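Local structure of alpha-catenin-like protein hmp-1 (5H5M) at residues 53-58 and 115-120. The protein is an alpha-catenin of the core cadherin-catenin complex at adherens junctions, needed for cell migration in body enclosure and for cell shape changes in body elongation. Numbering follows the deposited sequence.
Sequences STRENR and IVDHIS
Asp117, on helix 92-122, takes the salt bridge from Arg58 in the first turn of helix 56-80. NH1 of Arg58 lies 2.7 Å from OD1 of Asp117. The bond is fairly straight, 164° at the hydrogen. It reaches the syn side of OD1, and OD1 meets the guanidinium edge close to its plane. The two planes are turned 37° apart. CG of Arg58 points away from the backbone N (chi1 -164°), which carries the chain toward Asp117. CD of Arg58 lies 3.1 Å from OD1 of Asp117, and the bend at chi3 then turns the guanidinium onto the carboxylate. The other carboxylate oxygen, OD2, is hydrogen-bonded to His247 of helix 237-260, so both oxygens of this buried group have partners. Arg55, the N-cap residue of helix 56-80, passes beside Asp117 more loosely. Its NH1 stays 4.1 Å from OD2 of Asp117, with that oxygen well out of the guanidinium plane. Its firm partners are Asp121 and Glu250. The solvent side is the Ser53 end. There OG of the exposed Ser53 shares a 2.7 Å hydrogen bond with NE2 of His118, in the ring plane; either could be the donor. ND1 of His118 is hydrogen-bonded to the Ala114 carbonyl, one turn earlier, which helps fix the ring's rotation and turns NE2 to Ser53. A leucine in place of Arg58 would probably leave the buried OD1 of Asp117 without its charged mate. The contact ties two M-domain helices through polar groups, and the arginines and His247 probably keep Asp117 ionised.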
ATOM      1  N   SER A  53      -6.616 -10.249   2.425  1.00 43.35           N
ATOM      2  CA  SER A  53      -6.356  -8.849   2.714  1.00 42.30           C
ATOM      3  C   SER A  53      -6.499  -8.046   1.424  1.00 44.95           C
ATOM      4  O   SER A  53      -6.659  -6.825   1.449  1.00 35.47           O
ATOM      5  CB  SER A  53      -4.963  -8.664   3.319  1.00 48.08           C
ATOM      6  OG  SER A  53      -3.963  -9.198   2.469  1.00 54.19           O
ATOM      7  N   THR A  54      -6.446  -8.749   0.294  1.00 42.30           N
ATOM      8  CA  THR A  54      -6.553  -8.116  -1.018  1.00 48.38           C
ATOM      9  C   THR A  54      -7.974  -7.612  -1.264  1.00 38.00           C
ATOM     10  O   THR A  54      -8.944  -8.286  -0.923  1.00 45.60           O
ATOM     11  CB  THR A  54      -6.139  -9.093  -2.148  1.00 52.26           C
ATOM     12  OG1 THR A  54      -4.788  -9.523  -1.942  1.00 44.45           O
ATOM     13  CG2 THR A  54      -6.245  -8.430  -3.516  1.00 42.16           C
ATOM     14  N   ARG A  55      -8.090  -6.422  -1.846  1.00 30.27           N
ATOM     15  CA  ARG A  55      -9.394  -5.827  -2.128  1.00 30.84           C
ATOM     16  C   ARG A  55     -10.098  -6.537  -3.285  1.00 38.79           C
ATOM     17  O   ARG A  55      -9.452  -7.029  -4.212  1.00 44.14           O
ATOM     18  CB  ARG A  55      -9.245  -4.332  -2.429  1.00 36.14           C
ATOM     19  CG  ARG A  55      -9.060  -3.462  -1.180  1.00 38.18           C
ATOM     20  CD  ARG A  55      -8.597  -2.055  -1.542  1.00 26.88           C
ATOM     21  NE  ARG A  55      -8.671  -1.124  -0.416  1.00 25.14           N
ATOM     22  CZ  ARG A  55      -7.761  -1.034   0.551  1.00 22.96           C
ATOM     23  NH1 ARG A  55      -6.698  -1.829   0.550  1.00 20.84           N
ATOM     24  NH2 ARG A  55      -7.914  -0.148   1.527  1.00 25.07           N
ATOM     25  N   GLU A  56     -11.426  -6.576  -3.222  1.00 39.41           N
ATOM     26  CA  GLU A  56     -12.230  -7.358  -4.159  1.00 38.11           C
ATOM     27  C   GLU A  56     -12.108  -6.905  -5.611  1.00 41.29           C
ATOM     28  O   GLU A  56     -11.950  -7.728  -6.510  1.00 47.96           O
ATOM     29  CB  GLU A  56     -13.702  -7.324  -3.738  1.00 34.96           C
ATOM     30  CG  GLU A  56     -14.637  -8.072  -4.678  1.00 45.48           C
ATOM     31  CD  GLU A  56     -14.365  -9.567  -4.723  1.00 64.40           C
ATOM     32  OE1 GLU A  56     -13.732 -10.096  -3.784  1.00 68.85           O
ATOM     33  OE2 GLU A  56     -14.787 -10.216  -5.704  1.00 77.75           O
ATOM     34  N   ASN A  57     -12.187  -5.600  -5.839  1.00 36.59           N
ATOM     35  CA  ASN A  57     -12.190  -5.071  -7.194  1.00 37.85           C
ATOM     36  C   ASN A  57     -10.841  -5.252  -7.892  1.00 39.14           C
ATOM     37  O   ASN A  57     -10.790  -5.483  -9.099  1.00 40.03           O
ATOM     38  CB  ASN A  57     -12.605  -3.597  -7.176  1.00 52.66           C
ATOM     39  CG  ASN A  57     -12.361  -2.899  -8.503  1.00 63.51           C
ATOM     40  OD1 ASN A  57     -11.289  -2.338  -8.734  1.00 71.65           O
ATOM     41  ND2 ASN A  57     -13.349  -2.946  -9.388  1.00 60.06           N
ATOM     42  N   ARG A  58      -9.752  -5.175  -7.133  1.00 41.28           N
ATOM     43  CA  ARG A  58      -8.429  -5.394  -7.706  1.00 40.37           C
ATOM     44  C   ARG A  58      -8.187  -6.889  -7.904  1.00 38.32           C
ATOM     45  O   ARG A  58      -7.482  -7.301  -8.824  1.00 37.32           O
ATOM     46  CB  ARG A  58      -7.339  -4.780  -6.819  1.00 31.64           C
ATOM     47  CG  ARG A  58      -5.996  -4.629  -7.524  1.00 24.64           C
ATOM     48  CD  ARG A  58      -5.186  -3.470  -6.964  1.00 22.02           C
ATOM     49  NE  ARG A  58      -5.412  -2.229  -7.700  1.00 30.93           N
ATOM     50  CZ  ARG A  58      -5.694  -1.060  -7.134  1.00 38.60           C
ATOM     51  NH1 ARG A  58      -5.783  -0.959  -5.816  1.00 46.01           N
ATOM     52  NH2 ARG A  58      -5.881   0.013  -7.889  1.00 66.83           N
ATOM     53  N   ILE A 115      -0.047  -4.767  -4.271  1.00 16.93           N
ATOM     54  CA  ILE A 115       0.961  -4.647  -3.225  1.00 21.01           C
ATOM     55  C   ILE A 115       0.898  -3.252  -2.595  1.00 18.12           C
ATOM     56  O   ILE A 115       0.999  -3.105  -1.375  1.00 19.24           O
ATOM     57  CB  ILE A 115       2.382  -4.942  -3.776  1.00 21.86           C
ATOM     58  CG1 ILE A 115       2.761  -6.408  -3.530  1.00 21.07           C
ATOM     59  CG2 ILE A 115       3.425  -4.045  -3.132  1.00 23.31           C
ATOM     60  CD1 ILE A 115       1.792  -7.423  -4.110  1.00 19.65           C
ATOM     61  N   VAL A 116       0.704  -2.233  -3.425  1.00 24.27           N
ATOM     62  CA  VAL A 116       0.599  -0.864  -2.925  1.00 28.18           C
ATOM     63  C   VAL A 116      -0.652  -0.700  -2.057  1.00 23.70           C
ATOM     64  O   VAL A 116      -0.640   0.065  -1.092  1.00 27.02           O
ATOM     65  CB  VAL A 116       0.592   0.157  -4.078  1.00 22.35           C
ATOM     66  CG1 VAL A 116       0.427   1.569  -3.550  1.00 21.34           C
ATOM     67  CG2 VAL A 116       1.882   0.048  -4.873  1.00 19.74           C
ATOM     68  N   ASP A 117      -1.716  -1.435  -2.385  1.00 20.50           N
ATOM     69  CA  ASP A 117      -2.902  -1.498  -1.525  1.00 20.65           C
ATOM     70  C   ASP A 117      -2.525  -1.845  -0.090  1.00 20.36           C
ATOM     71  O   ASP A 117      -2.985  -1.212   0.860  1.00 26.40           O
ATOM     72  CB  ASP A 117      -3.905  -2.537  -2.028  1.00 23.71           C
ATOM     73  CG  ASP A 117      -4.807  -2.010  -3.117  1.00 26.65           C
ATOM     74  OD1 ASP A 117      -5.212  -2.819  -3.974  1.00 25.89           O
ATOM     75  OD2 ASP A 117      -5.120  -0.801  -3.119  1.00 28.89           O
ATOM     76  N   HIS A 118      -1.691  -2.872   0.046  1.00 17.13           N
ATOM     77  CA  HIS A 118      -1.248  -3.348   1.345  1.00 18.97           C
ATOM     78  C   HIS A 118      -0.329  -2.338   2.026  1.00 23.01           C
ATOM     79  O   HIS A 118      -0.469  -2.073   3.218  1.00 32.30           O
ATOM     80  CB  HIS A 118      -0.546  -4.702   1.198  1.00 23.62           C
ATOM     81  CG  HIS A 118      -1.467  -5.821   0.812  1.00 26.63           C
ATOM     82  ND1 HIS A 118      -1.973  -5.961  -0.462  1.00 26.60           N
ATOM     83  CD2 HIS A 118      -1.978  -6.841   1.536  1.00 28.55           C
ATOM     84  CE1 HIS A 118      -2.758  -7.024  -0.506  1.00 19.54           C
ATOM     85  NE2 HIS A 118      -2.779  -7.577   0.692  1.00 21.84           N
ATOM     86  N   ILE A 119       0.602  -1.773   1.263  1.00 22.60           N
ATOM     87  CA  ILE A 119       1.530  -0.772   1.785  1.00 20.38           C
ATOM     88  C   ILE A 119       0.786   0.480   2.239  1.00 25.20           C
ATOM     89  O   ILE A 119       1.111   1.070   3.275  1.00 21.89           O
ATOM     90  CB  ILE A 119       2.591  -0.388   0.733  1.00 19.34           C
ATOM     91  CG1 ILE A 119       3.453  -1.606   0.388  1.00 20.38           C
ATOM     92  CG2 ILE A 119       3.466   0.755   1.232  1.00 18.85           C
ATOM     93  CD1 ILE A 119       4.554  -1.318  -0.606  1.00 22.06           C
ATOM     94  N   SER A 120      -0.223   0.869   1.465  1.00 22.20           N
ATOM     95  CA  SER A 120      -1.042   2.030   1.794  1.00 18.12           C
ATOM     96  C   SER A 120      -1.733   1.849   3.144  1.00 18.61           C
ATOM     97  O   SER A 120      -1.703   2.747   3.984  1.00 19.63           O
ATOM     98  CB  SER A 120      -2.077   2.286   0.692  1.00 19.21           C
ATOM     99  OG  SER A 120      -2.891   3.410   0.988  1.00 21.48           O
TER